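MB2760 (Mycobacterium tuberculosis, PDB 2BNG) hydrolyses long or bulky lipophilic epoxides, such as epoxystearic acid and cholesterol 5,6-oxide, to diols in vitro, though its physiological substrates are still unidentified. Local coordinates at residues 46-49 against 50-54. Sequence-based numbering, arbitrary orientation.
Sequences YENV and GFSRI
E47 OE2 is gripped by two nitrogens of R53, NE at 2.6 Å and NH2 at 2.7 Å. It lies in the guanidinium plane, at the side-on edge, and meets NE with its anti lone pair, while NH2 comes from above the carboxylate plane, the two planes being 58° apart. The long chains suit this non-hydrogen-bonded pair: they run side by side, R53 bending at chi3 (-71°) to bring NE onto the acid. E47 OE1 forms a salt bridge with R121, so the carboxylate links three strands. On the other face, N48 ND2 donates nearly straight to S52 OG at 3.0 Å and, more bent and tilted from its amide plane, to Y46 OH at 3.1 Å; the short serine hydroxyl also bonds a water that donates to Y46 O. These strands form an antiparallel hairpin of the limonene-epoxide-hydrolase sheet, 52-55 being outermost within this chain, with a classic beta bulge where F51 N (2.8 Å) and S52 N (3.1 Å) share N48 O. G50 turns the chain at phi 87°, a positive value that glycine adopts readily. Y46 N and I54 O close the ladder at 2.8 Å; Y46 stacks on W120, while the I54 side chain packs on helix 57-65. N48 also touches D122, the probable proton acceptor.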
loop_
_atom_site.group_PDB
_atom_site.type_symbol
_atom_site.label_atom_id
_atom_site.label_comp_id
_atom_site.label_asym_id
_atom_site.label_seq_id
_atom_site.Cartn_x
_atom_site.Cartn_y
_atom_site.Cartn_z
ATOM N N TYR C 46 25.338 -10.184 -42.441
ATOM C CA TYR C 46 24.393 -9.078 -42.324
ATOM C C TYR C 46 23.795 -8.673 -43.685
ATOM O O TYR C 46 24.498 -8.161 -44.590
ATOM C CB TYR C 46 25.059 -7.877 -41.634
ATOM C CG TYR C 46 24.289 -6.574 -41.709
ATOM C CD1 TYR C 46 22.909 -6.537 -41.486
ATOM C CD2 TYR C 46 24.948 -5.373 -41.972
ATOM C CE1 TYR C 46 22.196 -5.324 -41.523
ATOM C CE2 TYR C 46 24.251 -4.152 -42.028
ATOM C CZ TYR C 46 22.873 -4.147 -41.807
ATOM O OH TYR C 46 22.158 -2.984 -41.856
ATOM N N GLU C 47 22.484 -8.879 -43.801
ATOM C CA GLU C 47 21.767 -8.668 -45.050
ATOM C C GLU C 47 20.662 -7.661 -44.867
ATOM O O GLU C 47 19.838 -7.786 -43.963
ATOM C CB GLU C 47 21.143 -9.972 -45.552
ATOM C CG GLU C 47 22.156 -10.979 -46.063
ATOM C CD GLU C 47 21.610 -12.411 -46.239
ATOM O OE1 GLU C 47 20.487 -12.750 -45.759
ATOM O OE2 GLU C 47 22.339 -13.217 -46.872
ATOM N N ASN C 48 20.666 -6.646 -45.715
ATOM C CA ASN C 48 19.452 -5.924 -46.020
ATOM C C ASN C 48 18.930 -6.585 -47.287
ATOM O O ASN C 48 19.546 -6.462 -48.350
ATOM C CB ASN C 48 19.761 -4.450 -46.225
ATOM C CG ASN C 48 20.196 -3.786 -44.952
ATOM O OD1 ASN C 48 19.413 -3.678 -44.010
ATOM N ND2 ASN C 48 21.457 -3.356 -44.893
ATOM N N VAL C 49 17.831 -7.321 -47.169
ATOM C CA VAL C 49 17.429 -8.250 -48.228
ATOM C C VAL C 49 17.206 -7.543 -49.559
ATOM O O VAL C 49 16.420 -6.588 -49.642
ATOM C CB VAL C 49 16.139 -9.023 -47.841
ATOM C CG1 VAL C 49 15.846 -10.056 -48.712
ATOM C CG2 VAL C 49 16.317 -9.777 -46.735
ATOM N N GLY C 50 17.914 -8.015 -50.589
ATOM C CA GLY C 50 17.835 -7.457 -51.931
ATOM C C GLY C 50 18.801 -6.304 -52.146
ATOM O O GLY C 50 18.896 -5.785 -53.259
ATOM N N PHE C 51 19.519 -5.887 -51.104
ATOM C CA PHE C 51 20.339 -4.672 -51.218
ATOM C C PHE C 51 21.805 -4.778 -50.816
ATOM O O PHE C 51 22.661 -4.202 -51.471
ATOM C CB PHE C 51 19.663 -3.475 -50.517
ATOM C CG PHE C 51 18.387 -3.065 -51.182
ATOM C CD1 PHE C 51 18.399 -2.140 -52.223
ATOM C CD2 PHE C 51 17.177 -3.666 -50.832
ATOM C CE1 PHE C 51 17.213 -1.788 -52.879
ATOM C CE2 PHE C 51 16.000 -3.326 -51.486
ATOM C CZ PHE C 51 16.021 -2.385 -52.513
ATOM N N SER C 52 22.096 -5.485 -49.741
ATOM C CA SER C 52 23.453 -5.544 -49.267
ATOM C C SER C 52 23.683 -6.802 -48.463
ATOM O O SER C 52 22.785 -7.285 -47.741
ATOM C CB SER C 52 23.809 -4.296 -48.438
ATOM O OG SER C 52 23.177 -4.274 -47.169
ATOM N N ARG C 53 24.888 -7.337 -48.625
ATOM C CA ARG C 53 25.391 -8.370 -47.752
ATOM C C ARG C 53 26.808 -8.056 -47.283
ATOM O O ARG C 53 27.682 -7.740 -48.079
ATOM C CB ARG C 53 25.337 -9.746 -48.400
ATOM C CG ARG C 53 25.823 -10.766 -47.398
ATOM C CD ARG C 53 25.923 -12.159 -47.911
ATOM N NE ARG C 53 24.597 -12.681 -48.107
ATOM C CZ ARG C 53 24.171 -13.024 -49.301
ATOM N NH1 ARG C 53 25.004 -12.912 -50.321
ATOM N NH2 ARG C 53 22.953 -13.491 -49.462
ATOM N N ILE C 54 27.013 -8.134 -45.976
ATOM C CA ILE C 54 28.328 -7.958 -45.381
ATOM C C ILE C 54 28.616 -9.182 -44.539
ATOM O O ILE C 54 27.722 -9.706 -43.853
ATOM C CB ILE C 54 28.400 -6.672 -44.505
ATOM C CG1 ILE C 54 28.353 -5.429 -45.395
ATOM C CG2 ILE C 54 29.675 -6.636 -43.674
ATOM C CD1 ILE C 54 28.368 -4.110 -44.622
HETATM O O HOH W 1 24.326 -5.551 -44.970
#